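Local structure of OBCA, Oxalate Biosynthetic Component A (Burkholderia glumae, 4NNB) at residues A[118-123]-A[146-151]; A[140-145]-A[488-493]; A[312-317]-A[355-360]; A[333-338]-A[343-348]. The protein combines an N-terminal domain named after the protein itself with a TIM-barrel-type domain, and is modelled with a magnesium ion and an oxaloacetate ion. All coordinates share one frame; numbering follows the deposited sequence.

Interaction 1: A[118-123]-A[146-151]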
loop_
_atom_site.group_PDB
_atom_site.type_symbol
_atom_site.label_atom_id
_atom_site.label_comp_id
_atom_site.label_asym_id
_atom_site.label_seq_id
_atom_site.Cartn_x
_atom_site.Cartn_y
_atom_site.Cartn_z
ATOM N N PRO A 118 -13.126 -20.250 -17.998
ATOM C CA PRO A 118 -12.395 -21.143 -18.915
ATOM C C PRO A 118 -11.411 -20.425 -19.851
ATOM O O PRO A 118 -10.443 -21.058 -20.287
ATOM C CB PRO A 118 -13.509 -21.814 -19.734
ATOM C CG PRO A 118 -14.746 -21.682 -18.900
ATOM C CD PRO A 118 -14.587 -20.374 -18.157
ATOM N N TRP A 119 -11.633 -19.150 -20.159
ATOM C CA TRP A 119 -10.669 -18.429 -20.986
ATOM C C TRP A 119 -9.344 -18.279 -20.262
ATOM O O TRP A 119 -8.276 -18.495 -20.839
ATOM C CB TRP A 119 -11.175 -17.041 -21.356
ATOM C CG TRP A 119 -12.297 -17.031 -22.317
ATOM C CD1 TRP A 119 -13.051 -18.102 -22.719
ATOM C CD2 TRP A 119 -12.816 -15.894 -23.004
ATOM N NE1 TRP A 119 -14.006 -17.691 -23.610
ATOM C CE2 TRP A 119 -13.886 -16.342 -23.799
ATOM C CE3 TRP A 119 -12.487 -14.535 -23.012
ATOM C CZ2 TRP A 119 -14.625 -15.478 -24.602
ATOM C CZ3 TRP A 119 -13.219 -13.684 -23.811
ATOM C CH2 TRP A 119 -14.274 -14.158 -24.599
ATOM N N LEU A 120 -9.420 -17.905 -18.989
ATOM C CA LEU A 120 -8.225 -17.662 -18.195
ATOM C C LEU A 120 -7.581 -18.986 -17.826
ATOM O O LEU A 120 -6.369 -19.068 -17.635
ATOM C CB LEU A 120 -8.586 -16.887 -16.920
ATOM C CG LEU A 120 -8.992 -15.418 -17.087
ATOM C CD1 LEU A 120 -9.736 -14.909 -15.850
ATOM C CD2 LEU A 120 -7.764 -14.580 -17.323
ATOM N N ALA A 121 -8.402 -20.022 -17.723
ATOM C CA ALA A 121 -7.910 -21.335 -17.309
ATOM C C ALA A 121 -7.108 -21.990 -18.427
ATOM O O ALA A 121 -6.367 -22.943 -18.195
ATOM C CB ALA A 121 -9.064 -22.231 -16.872
ATOM N N ALA A 122 -7.263 -21.458 -19.637
ATOM C CA ALA A 122 -6.535 -21.920 -20.811
ATOM C C ALA A 122 -5.077 -21.459 -20.796
ATOM O O ALA A 122 -4.292 -21.824 -21.676
ATOM C CB ALA A 122 -7.232 -21.433 -22.077
ATOM N N LEU A 123 -4.712 -20.660 -19.794
ATOM C CA LEU A 123 -3.388 -20.068 -19.765
ATOM C C LEU A 123 -2.557 -20.577 -18.601
ATOM O O LEU A 123 -3.081 -21.160 -17.653
ATOM C CB LEU A 123 -3.502 -18.544 -19.679
ATOM C CG LEU A 123 -4.483 -17.939 -20.678
ATOM C CD1 LEU A 123 -4.709 -16.465 -20.392
ATOM C CD2 LEU A 123 -3.937 -18.128 -22.082
ATOM N N GLY A 146 -15.963 -17.238 -10.612
ATOM C CA GLY A 146 -14.569 -17.026 -10.954
ATOM C C GLY A 146 -14.364 -16.401 -12.321
ATOM O O GLY A 146 -13.256 -16.452 -12.858
ATOM N N ASP A 147 -15.424 -15.829 -12.889
ATOM C CA ASP A 147 -15.311 -15.073 -14.132
ATOM C C ASP A 147 -14.915 -13.635 -13.800
ATOM O O ASP A 147 -15.228 -13.150 -12.716
ATOM C CB ASP A 147 -16.658 -15.016 -14.874
ATOM C CG ASP A 147 -17.233 -16.393 -15.183
ATOM O OD1 ASP A 147 -18.471 -16.527 -15.101
ATOM O OD2 ASP A 147 -16.466 -17.324 -15.501
ATOM N N LEU A 148 -14.247 -12.951 -14.725
ATOM C CA LEU A 148 -14.047 -11.508 -14.584
ATOM C C LEU A 148 -15.196 -10.758 -15.240
ATOM O O LEU A 148 -15.591 -11.077 -16.366
ATOM C CB LEU A 148 -12.738 -11.055 -15.212
ATOM C CG LEU A 148 -11.450 -11.711 -14.741
ATOM C CD1 LEU A 148 -10.254 -11.046 -15.419
ATOM C CD2 LEU A 148 -11.330 -11.651 -13.224
ATOM N N LEU A 149 -15.727 -9.761 -14.533
ATOM C CA LEU A 149 -16.875 -8.997 -15.014
ATOM C C LEU A 149 -16.599 -7.501 -14.931
ATOM O O LEU A 149 -16.027 -7.031 -13.949
ATOM C CB LEU A 149 -18.108 -9.324 -14.164
ATOM C CG LEU A 149 -18.508 -10.799 -14.046
ATOM C CD1 LEU A 149 -19.835 -10.952 -13.327
ATOM C CD2 LEU A 149 -18.587 -11.428 -15.417
ATOM N N TRP A 150 -17.008 -6.753 -15.951
ATOM C CA TRP A 150 -17.041 -5.294 -15.852
ATOM C C TRP A 150 -18.497 -4.886 -15.703
ATOM O O TRP A 150 -19.304 -5.143 -16.587
ATOM C CB TRP A 150 -16.415 -4.659 -17.090
ATOM C CG TRP A 150 -16.527 -3.157 -17.185
ATOM C CD1 TRP A 150 -17.231 -2.445 -18.116
ATOM C CD2 TRP A 150 -15.890 -2.187 -16.337
ATOM N NE1 TRP A 150 -17.071 -1.098 -17.898
ATOM C CE2 TRP A 150 -16.257 -0.912 -16.815
ATOM C CE3 TRP A 150 -15.057 -2.274 -15.221
ATOM C CZ2 TRP A 150 -15.812 0.273 -16.210
ATOM C CZ3 TRP A 150 -14.619 -1.099 -14.621
ATOM C CH2 TRP A 150 -14.989 0.157 -15.121
ATOM N N GLU A 151 -18.838 -4.283 -14.568
ATOM C CA GLU A 151 -20.236 -4.004 -14.257
ATOM C C GLU A 151 -20.620 -2.547 -14.480
ATOM O O GLU A 151 -21.313 -1.945 -13.659
ATOM C CB GLU A 151 -20.550 -4.425 -12.824
ATOM C CG GLU A 151 -20.259 -5.900 -12.558
ATOM C CD GLU A 151 -20.765 -6.364 -11.208
ATOM O OE1 GLU A 151 -20.537 -5.657 -10.204
ATOM O OE2 GLU A 151 -21.392 -7.441 -11.150
#
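Helix residues Pro118-Ala121 lie beside the start of strand 148-149, and the backbones come nearest at Pro118 and Asp147, whose CA atoms are 8.3 Å apart. At that distance only side chains bridge the gap. Leu120 carries most of the contact. Its CD1 methyl reaches the branch point of Leu148, with CD1 of Leu120 3.8 Å from CG of Leu148. The same methyl lies 3.9 Å from CD1 of Leu148. The two leucines cross at about a right angle. A single methyl of Leu120 does the touching. Leu148 holds CG anti to its carbonyl carbon (chi1 -56°). This places CG and CD1 against the methyl of Leu120.

The second contact is looser and nearer the surface. CD of Pro118 comes to 4.5 Å from OD2 of Asp147. That carboxylate oxygen has a stronger partner in the backbone N of Lys117, the first residue of helix 117-121. Asp147 therefore ties the start of the helix to the start of the strand.

Leu120 and Leu148 both pack on helix 125-137, Leu120 through Ile131 and Val132 and Leu148 through Leu135. Phe115 of strand 114-115 touches both leucines, and its strand pairs with 148-149 in the small antiparallel sheet.

Interaction 2: A[140-145]-A[488-493]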
loop_
_atom_site.group_PDB
_atom_site.type_symbol
_atom_site.label_atom_id
_atom_site.label_comp_id
_atom_site.label_asym_id
_atom_site.label_seq_id
_atom_site.Cartn_x
_atom_site.Cartn_y
_atom_site.Cartn_z
ATOM N N TRP A 140 -12.484 -4.185 -13.002
ATOM C CA TRP A 140 -13.255 -5.407 -13.250
ATOM C C TRP A 140 -13.262 -6.184 -11.949
ATOM O O TRP A 140 -12.347 -6.040 -11.137
ATOM C CB TRP A 140 -12.602 -6.277 -14.327
ATOM C CG TRP A 140 -12.588 -5.712 -15.720
ATOM C CD1 TRP A 140 -12.132 -4.481 -16.107
ATOM C CD2 TRP A 140 -12.981 -6.392 -16.929
ATOM N NE1 TRP A 140 -12.239 -4.347 -17.479
ATOM C CE2 TRP A 140 -12.759 -5.504 -18.001
ATOM C CE3 TRP A 140 -13.513 -7.657 -17.197
ATOM C CZ2 TRP A 140 -13.052 -5.848 -19.334
ATOM C CZ3 TRP A 140 -13.801 -7.999 -18.521
ATOM C CH2 TRP A 140 -13.568 -7.097 -19.568
ATOM N N ILE A 141 -14.276 -7.014 -11.738
ATOM C CA ILE A 141 -14.337 -7.796 -10.506
ATOM C C ILE A 141 -14.474 -9.289 -10.775
ATOM O O ILE A 141 -14.869 -9.699 -11.867
ATOM C CB ILE A 141 -15.459 -7.297 -9.557
ATOM C CG1 ILE A 141 -16.816 -7.298 -10.260
ATOM C CG2 ILE A 141 -15.144 -5.874 -9.066
ATOM C CD1 ILE A 141 -17.670 -8.507 -9.964
ATOM N N VAL A 142 -14.127 -10.094 -9.778
ATOM C CA VAL A 142 -14.258 -11.542 -9.887
ATOM C C VAL A 142 -15.640 -11.969 -9.391
ATOM O O VAL A 142 -16.052 -11.584 -8.296
ATOM C CB VAL A 142 -13.184 -12.257 -9.048
ATOM C CG1 VAL A 142 -13.438 -13.754 -9.012
ATOM C CG2 VAL A 142 -11.783 -11.945 -9.578
ATOM N N SER A 143 -16.367 -12.751 -10.186
ATOM C CA SER A 143 -17.683 -13.244 -9.745
ATOM C C SER A 143 -17.556 -14.515 -8.898
ATOM O O SER A 143 -16.468 -15.081 -8.775
ATOM C CB SER A 143 -18.581 -13.528 -10.949
ATOM O OG SER A 143 -18.163 -14.717 -11.605
ATOM N N GLU A 144 -18.665 -14.990 -8.332
ATOM C CA GLU A 144 -18.614 -16.228 -7.538
ATOM C C GLU A 144 -18.210 -17.445 -8.378
ATOM O O GLU A 144 -17.692 -18.428 -7.853
ATOM C CB GLU A 144 -19.938 -16.499 -6.811
ATOM C CG GLU A 144 -19.889 -17.718 -5.870
ATOM C CD GLU A 144 -18.635 -17.751 -4.981
ATOM O OE1 GLU A 144 -18.290 -16.708 -4.371
ATOM O OE2 GLU A 144 -17.993 -18.828 -4.899
ATOM N N GLN A 145 -18.432 -17.373 -9.685
ATOM C CA GLN A 145 -18.054 -18.478 -10.559
ATOM C C GLN A 145 -16.607 -18.333 -11.014
ATOM O O GLN A 145 -16.078 -19.200 -11.713
ATOM C CB GLN A 145 -18.997 -18.576 -11.769
ATOM C CG GLN A 145 -20.444 -18.949 -11.412
ATOM C CD GLN A 145 -21.202 -17.822 -10.723
ATOM O OE1 GLN A 145 -20.985 -16.639 -11.013
ATOM N NE2 GLN A 145 -22.093 -18.183 -9.798
ATOM N N GLY A 488 -5.189 -17.214 -9.084
ATOM C CA GLY A 488 -5.392 -17.130 -7.645
ATOM C C GLY A 488 -5.173 -15.789 -6.945
ATOM O O GLY A 488 -5.300 -15.719 -5.714
ATOM N N VAL A 489 -4.835 -14.743 -7.703
ATOM C CA VAL A 489 -4.548 -13.419 -7.129
ATOM C C VAL A 489 -5.275 -12.310 -7.894
ATOM O O VAL A 489 -5.448 -12.402 -9.107
ATOM C CB VAL A 489 -3.023 -13.123 -7.131
ATOM C CG1 VAL A 489 -2.712 -11.715 -6.540
ATOM C CG2 VAL A 489 -2.265 -14.198 -6.357
ATOM N N ARG A 490 -5.710 -11.270 -7.183
ATOM C CA ARG A 490 -6.355 -10.114 -7.807
ATOM C C ARG A 490 -6.158 -8.871 -6.938
ATOM O O ARG A 490 -5.699 -8.974 -5.801
ATOM C CB ARG A 490 -7.854 -10.357 -7.973
ATOM C CG ARG A 490 -8.578 -10.636 -6.642
ATOM C CD ARG A 490 -10.086 -10.462 -6.792
ATOM N NE ARG A 490 -10.857 -10.995 -5.669
ATOM C CZ ARG A 490 -11.179 -10.294 -4.587
ATOM N NH1 ARG A 490 -10.785 -9.030 -4.478
ATOM N NH2 ARG A 490 -11.878 -10.853 -3.609
ATOM N N LYS A 491 -6.516 -7.708 -7.477
ATOM C CA LYS A 491 -6.509 -6.469 -6.709
ATOM C C LYS A 491 -7.570 -6.543 -5.622
ATOM O O LYS A 491 -8.700 -7.004 -5.859
ATOM C CB LYS A 491 -6.746 -5.259 -7.625
ATOM C CG LYS A 491 -5.521 -4.894 -8.485
ATOM C CD LYS A 491 -4.384 -4.338 -7.604
ATOM C CE LYS A 491 -3.032 -4.288 -8.298
ATOM N NZ LYS A 491 -2.828 -3.080 -9.147
ATOM N N ALA A 492 -7.198 -6.133 -4.414
ATOM C CA ALA A 492 -8.152 -6.078 -3.310
ATOM C C ALA A 492 -9.258 -5.064 -3.614
ATOM O O ALA A 492 -9.010 -4.063 -4.289
ATOM C CB ALA A 492 -7.435 -5.697 -2.009
ATOM N N ARG A 493 -10.464 -5.304 -3.100
ATOM C CA ARG A 493 -11.539 -4.330 -3.253
ATOM C C ARG A 493 -11.368 -3.157 -2.281
ATOM O O ARG A 493 -12.060 -2.141 -2.377
ATOM C CB ARG A 493 -12.893 -4.997 -3.021
ATOM C CG ARG A 493 -13.234 -6.082 -4.033
ATOM C CD ARG A 493 -14.609 -5.846 -4.599
ATOM N NE ARG A 493 -14.603 -4.718 -5.530
ATOM C CZ ARG A 493 -15.639 -3.911 -5.722
ATOM N NH1 ARG A 493 -16.756 -4.100 -5.037
ATOM N NH2 ARG A 493 -15.558 -2.914 -6.595
#
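Ile141 and Val142, on an outer strand of a small three-stranded antiparallel sheet, face Arg490 of a separate two-stranded sheet and Arg493 just beyond its strand 489-491. Aliphatic groups meet arginine side chains here. CG2 of Val142 sits 3.6 Å from CD of Arg490 and 4.1 Å from its NE, so the methyl touches the last carbon of the chain and the root of the guanidinium. Arg490 is extended from CG to NE, which carries its charged end past the valine. Ile141 puts CG2 over one face of the Arg493 guanidinium, 3.8 Å from NE of Arg493. The Arg493 chain reaches this place by bending at chi2 and chi3.

The charged ends are held by other groups. NH1 of Arg490 donates to the O of Lys491 at 3.2 Å, nearly in the guanidinium plane. Asp482 and Glu497 form salt bridges with NE and NH2 of Arg490, and NH2 of Arg493 bonds to Tyr200. These bonds probably limit how far either guanidinium can turn.

At the turn after strand 141-142, Ser143 OG accepts from Gln145 N at 3.3 Å, an ST turn. Strands 141-142 and 148-149 make one beta hairpin, and strands 479-481 and 489-491 make another. The contact is a hairpin-to-hairpin packing.

Interaction 3: A[312-317]-A[355-360]; sequences SPAAVV and VDNATS
The carbonyl oxygen of Pro313 is held by the side chain of Asn357, whose ND2 donates to it in the one hydrogen bond between the two segments. ND2 of Asn357 lies 3.0 Å from O of Pro313, and the bond is nearly straight at 170°. It lies in the carbonyl plane and also close to the amide plane. CB of Asn357 stands 3.6 Å from the same oxygen. With CG anti to its carbonyl carbon (chi1 -65°), Asn357 directs its amide outward from the helix onto the loop.

Packing contacts flank the bond. CB of Ala314 meets ND2 of Asn357 at 3.7 Å. The Pro313 ring approaches the helix next to Asn357, its CG 4.4 Å from CB of Ala358.

Hydroxyls near the end of the segment bond back to carbonyls of the helix. O of Val355 accepts from OG1 of Thr359 at 2.8 Å and from N of the same residue, and these donors come from opposite faces of its plane. OG of Ser360 donates to O of Asp356 at 2.7 Å.

The loop joins strand 308-311 to strand 317-318, which bring Ser310 and Phe318 to the ligand pocket. Pro313 also packs on Val347 of strand 344-349 and on Ile354 of helix 352-359. Val355 turns away from the loop and meets helix 416-440 at Val433 and Arg436.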
loop_
_atom_site.group_PDB
_atom_site.type_symbol
_atom_site.label_atom_id
_atom_site.label_comp_id
_atom_site.label_asym_id
_atom_site.label_seq_id
_atom_site.Cartn_x
_atom_site.Cartn_y
_atom_site.Cartn_z
ATOM N N SER A 312 10.104 7.046 13.930
ATOM C CA SER A 312 11.233 6.231 13.488
ATOM C C SER A 312 12.535 6.857 13.993
ATOM O O SER A 312 12.937 7.900 13.508
ATOM C CB SER A 312 11.268 6.148 11.959
ATOM O OG SER A 312 10.125 5.491 11.431
ATOM N N PRO A 313 13.200 6.218 14.965
ATOM C CA PRO A 313 14.319 6.901 15.628
ATOM C C PRO A 313 15.698 6.675 14.982
ATOM O O PRO A 313 16.691 6.490 15.696
ATOM C CB PRO A 313 14.277 6.328 17.053
ATOM C CG PRO A 313 13.713 4.933 16.875
ATOM C CD PRO A 313 12.767 5.004 15.688
ATOM N N ALA A 314 15.731 6.689 13.650
ATOM C CA ALA A 314 16.953 6.733 12.860
ATOM C C ALA A 314 16.527 7.132 11.467
ATOM O O ALA A 314 15.331 7.066 11.141
ATOM C CB ALA A 314 17.649 5.361 12.814
ATOM N N ALA A 315 17.497 7.517 10.642
ATOM C CA ALA A 315 17.247 7.758 9.225
ATOM C C ALA A 315 16.643 6.502 8.600
ATOM O O ALA A 315 17.045 5.380 8.932
ATOM C CB ALA A 315 18.540 8.128 8.511
ATOM N N VAL A 316 15.672 6.682 7.712
ATOM C CA VAL A 316 15.080 5.543 7.001
ATOM C C VAL A 316 15.559 5.635 5.554
ATOM O O VAL A 316 15.227 6.580 4.855
ATOM C CB VAL A 316 13.539 5.567 7.075
ATOM C CG1 VAL A 316 12.942 4.414 6.262
ATOM C CG2 VAL A 316 13.077 5.449 8.523
ATOM N N VAL A 317 16.379 4.678 5.132
ATOM C CA VAL A 317 17.026 4.752 3.830
ATOM C C VAL A 317 16.651 3.512 3.023
ATOM O O VAL A 317 17.359 2.497 3.066
ATOM C CB VAL A 317 18.564 4.833 3.965
ATOM C CG1 VAL A 317 19.196 5.130 2.600
ATOM C CG2 VAL A 317 18.977 5.909 5.008
ATOM N N VAL A 355 16.335 -0.492 15.913
ATOM C CA VAL A 355 16.363 -1.398 17.067
ATOM C C VAL A 355 17.444 -0.984 18.083
ATOM O O VAL A 355 17.171 -0.874 19.287
ATOM C CB VAL A 355 16.588 -2.867 16.650
ATOM C CG1 VAL A 355 16.525 -3.778 17.890
ATOM C CG2 VAL A 355 15.538 -3.302 15.616
ATOM N N ASP A 356 18.657 -0.750 17.590
ATOM C CA ASP A 356 19.758 -0.298 18.440
ATOM C C ASP A 356 19.402 0.975 19.193
ATOM O O ASP A 356 19.614 1.081 20.398
ATOM C CB ASP A 356 20.995 -0.022 17.597
ATOM C CG ASP A 356 21.571 -1.271 16.978
ATOM O OD1 ASP A 356 21.243 -2.383 17.440
ATOM O OD2 ASP A 356 22.362 -1.131 16.025
ATOM N N ASN A 357 18.844 1.945 18.481
ATOM C CA ASN A 357 18.538 3.241 19.092
ATOM C C ASN A 357 17.378 3.200 20.088
ATOM O O ASN A 357 17.451 3.794 21.168
ATOM C CB ASN A 357 18.297 4.290 18.006
ATOM C CG ASN A 357 19.551 4.560 17.173
ATOM O OD1 ASN A 357 20.641 4.093 17.513
ATOM N ND2 ASN A 357 19.402 5.332 16.094
ATOM N N ALA A 358 16.312 2.491 19.725
ATOM C CA ALA A 358 15.125 2.422 20.570
ATOM C C ALA A 358 15.464 1.757 21.887
ATOM O O ALA A 358 14.967 2.161 22.938
ATOM C CB ALA A 358 14.000 1.673 19.875
ATOM N N THR A 359 16.328 0.747 21.835
ATOM C CA THR A 359 16.637 -0.019 23.037
ATOM C C THR A 359 17.783 0.577 23.854
ATOM O O THR A 359 18.083 0.086 24.934
ATOM C CB THR A 359 16.946 -1.500 22.723
ATOM O OG1 THR A 359 18.073 -1.590 21.842
ATOM C CG2 THR A 359 15.738 -2.172 22.078
ATOM N N SER A 360 18.414 1.633 23.350
ATOM C CA SER A 360 19.504 2.263 24.100
ATOM C C SER A 360 19.197 3.723 24.399
ATOM O O SER A 360 18.531 4.039 25.382
ATOM C CB SER A 360 20.843 2.103 23.365
ATOM O OG SER A 360 20.829 2.735 22.096
#

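Interaction 4: A[333-338]-A[343-348]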
loop_
_atom_site.group_PDB
_atom_site.type_symbol
_atom_site.label_atom_id
_atom_site.label_comp_id
_atom_site.label_asym_id
_atom_site.label_seq_id
_atom_site.Cartn_x
_atom_site.Cartn_y
_atom_site.Cartn_z
ATOM N N ALA A 333 12.462 16.814 19.962
ATOM C CA ALA A 333 11.256 17.626 19.831
ATOM C C ALA A 333 9.986 16.761 19.684
ATOM O O ALA A 333 8.961 17.046 20.318
ATOM C CB ALA A 333 11.394 18.589 18.648
ATOM N N GLN A 334 10.043 15.734 18.832
ATOM C CA GLN A 334 8.921 14.791 18.700
ATOM C C GLN A 334 8.523 14.193 20.040
ATOM O O GLN A 334 7.360 14.294 20.448
ATOM C CB GLN A 334 9.253 13.647 17.720
ATOM C CG GLN A 334 9.369 14.077 16.269
ATOM C CD GLN A 334 8.080 14.678 15.686
ATOM O OE1 GLN A 334 7.828 15.877 15.818
ATOM N NE2 GLN A 334 7.280 13.846 15.006
ATOM N N PHE A 335 9.477 13.553 20.713
ATOM C CA PHE A 335 9.177 12.896 21.981
ATOM C C PHE A 335 8.584 13.879 22.986
ATOM O O PHE A 335 7.602 13.549 23.657
ATOM C CB PHE A 335 10.414 12.211 22.576
ATOM C CG PHE A 335 10.664 10.815 22.049
ATOM C CD1 PHE A 335 9.887 9.757 22.470
ATOM C CD2 PHE A 335 11.708 10.566 21.161
ATOM C CE1 PHE A 335 10.115 8.463 21.999
ATOM C CE2 PHE A 335 11.952 9.278 20.689
ATOM C CZ PHE A 335 11.147 8.223 21.107
ATOM N N ASP A 336 9.175 15.073 23.094
ATOM C CA ASP A 336 8.647 16.120 23.984
ATOM C C ASP A 336 7.181 16.378 23.660
ATOM O O ASP A 336 6.340 16.506 24.545
ATOM C CB ASP A 336 9.411 17.432 23.783
ATOM C CG ASP A 336 10.601 17.571 24.715
ATOM O OD1 ASP A 336 10.854 16.620 25.486
ATOM O OD2 ASP A 336 11.284 18.629 24.663
ATOM N N HIS A 337 6.881 16.455 22.373
ATOM C CA HIS A 337 5.520 16.748 21.949
ATOM C C HIS A 337 4.535 15.602 22.205
ATOM O O HIS A 337 3.450 15.826 22.754
ATOM C CB HIS A 337 5.503 17.143 20.488
ATOM C CG HIS A 337 4.144 17.492 19.989
ATOM N ND1 HIS A 337 3.681 18.790 19.941
ATOM C CD2 HIS A 337 3.137 16.715 19.527
ATOM C CE1 HIS A 337 2.452 18.797 19.460
ATOM N NE2 HIS A 337 2.096 17.549 19.206
ATOM N N PHE A 338 4.901 14.384 21.808
ATOM C CA PHE A 338 4.043 13.222 22.036
ATOM C C PHE A 338 3.716 13.143 23.533
ATOM O O PHE A 338 2.552 12.971 23.926
ATOM C CB PHE A 338 4.734 11.919 21.612
ATOM C CG PHE A 338 4.760 11.660 20.108
ATOM C CD1 PHE A 338 5.234 12.614 19.215
ATOM C CD2 PHE A 338 4.379 10.419 19.604
ATOM C CE1 PHE A 338 5.301 12.348 17.849
ATOM C CE2 PHE A 338 4.444 10.147 18.238
ATOM C CZ PHE A 338 4.906 11.117 17.359
ATOM N N THR A 343 -0.007 11.487 23.015
ATOM C CA THR A 343 -0.029 10.569 21.873
ATOM C C THR A 343 0.995 9.465 22.101
ATOM O O THR A 343 2.138 9.737 22.480
ATOM C CB THR A 343 0.258 11.316 20.566
ATOM O OG1 THR A 343 -0.807 12.243 20.323
ATOM C CG2 THR A 343 0.372 10.348 19.364
ATOM N N ARG A 344 0.588 8.215 21.904
ATOM C CA ARG A 344 1.510 7.100 22.087
ATOM C C ARG A 344 2.286 6.849 20.786
ATOM O O ARG A 344 1.687 6.651 19.721
ATOM C CB ARG A 344 0.740 5.848 22.531
ATOM C CG ARG A 344 1.590 4.577 22.742
ATOM C CD ARG A 344 2.233 4.545 24.137
ATOM N NE ARG A 344 1.251 4.843 25.173
ATOM C CZ ARG A 344 0.442 3.943 25.736
ATOM N NH1 ARG A 344 0.519 2.668 25.398
ATOM N NH2 ARG A 344 -0.443 4.325 26.648
ATOM N N PRO A 345 3.628 6.873 20.852
ATOM C CA PRO A 345 4.326 6.590 19.594
ATOM C C PRO A 345 4.186 5.125 19.198
ATOM O O PRO A 345 4.116 4.232 20.043
ATOM C CB PRO A 345 5.802 6.947 19.885
ATOM C CG PRO A 345 5.912 7.113 21.357
ATOM C CD PRO A 345 4.529 7.321 21.927
ATOM N N GLU A 346 4.102 4.883 17.899
ATOM C CA GLU A 346 4.346 3.536 17.411
ATOM C C GLU A 346 5.708 3.602 16.768
ATOM O O GLU A 346 5.906 4.354 15.799
ATOM C CB GLU A 346 3.296 3.077 16.394
ATOM C CG GLU A 346 3.655 1.742 15.743
ATOM C CD GLU A 346 2.613 1.271 14.735
ATOM O OE1 GLU A 346 2.623 1.761 13.597
ATOM O OE2 GLU A 346 1.795 0.395 15.079
ATOM N N VAL A 347 6.656 2.833 17.302
ATOM C CA VAL A 347 7.999 2.818 16.723
ATOM C C VAL A 347 7.961 1.984 15.452
ATOM O O VAL A 347 7.696 0.767 15.497
ATOM C CB VAL A 347 9.064 2.256 17.696
ATOM C CG1 VAL A 347 10.437 2.310 17.050
ATOM C CG2 VAL A 347 9.088 3.068 18.989
ATOM N N GLU A 348 8.178 2.649 14.317
ATOM C CA GLU A 348 8.241 1.969 13.024
ATOM C C GLU A 348 9.630 1.379 12.897
ATOM O O GLU A 348 10.591 2.107 12.634
ATOM C CB GLU A 348 8.032 2.941 11.854
ATOM C CG GLU A 348 6.788 3.783 11.908
ATOM C CD GLU A 348 5.523 2.958 11.845
ATOM O OE1 GLU A 348 5.004 2.699 10.730
ATOM O OE2 GLU A 348 5.036 2.593 12.922
#
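Phe338 and Thr343 share the one hydrogen bond between these segments. N of Thr343 donates to O of Phe338 at 3.1 Å, with an angle of 145° at the hydrogen. The bond draws the beginning of the strand segment close to the end of the helix segment, where the CA atoms of Phe338 and Thr343 are 4.9 Å apart.

Packing of the Phe338 side chain makes up most of the rest. Its CD2 and CE2 corner bears on Pro345, with CD2 of Phe338 3.8 Å from CB of Pro345. The side chains meet at a slant. The backbone N of Pro345 lies at the ring edge, in its plane. The carbonyl O of Thr343 approaches the ring obliquely, 3.5 Å from CB of Phe338 and 3.7 Å from CD2 of Phe338. CG2 of Thr343, anti to its own backbone N, comes to 4.0 Å from CD2 of Phe338. This leaves OG1 of Thr343 for the carbonyl of Pro306. Phe335 adds a lighter touch one turn earlier, its CE1 4.5 Å from CG of Pro345.

Arg344 and Glu346 leave the strand on the side away from the helix. Arg344 bonds to the carbonyls of Phe523 and Pro372, and Glu346 to Asn275. Glu348, further along the strand, touches the oxaloacetate ion.

The segment axes run at 138° and approach to 9.2 Å. Helix 328-341 links the parallel strands 308-311 and 344-349 in a beta-alpha-beta crossover, and Phe338 also packs on Ala309 of the first strand.

Overall arrangement
Interactions 1 and 2 share the small antiparallel sheet of strands 114-115, 141-142 and 148-149. They touch, with Leu149 N probably bonded to Ile141 O and Leu148 packing on Val142. Both are partly buried. Interaction 1 is mainly leucine against leucine, while interaction 2 sets methyls on arginines. Interactions 3 and 4 lie on the opposite side of the chain's centre, in the barrel-type domain, and meet where Pro313 packs on Val347. Interaction 4 is wholly buried, joining aromatic and proline packing with a backbone bond. Interaction 3 is partly buried and centres on a hydrogen bond from an asparagine amide to a backbone carbonyl. The centres of interactions 1 and 4 are about 48 Å apart.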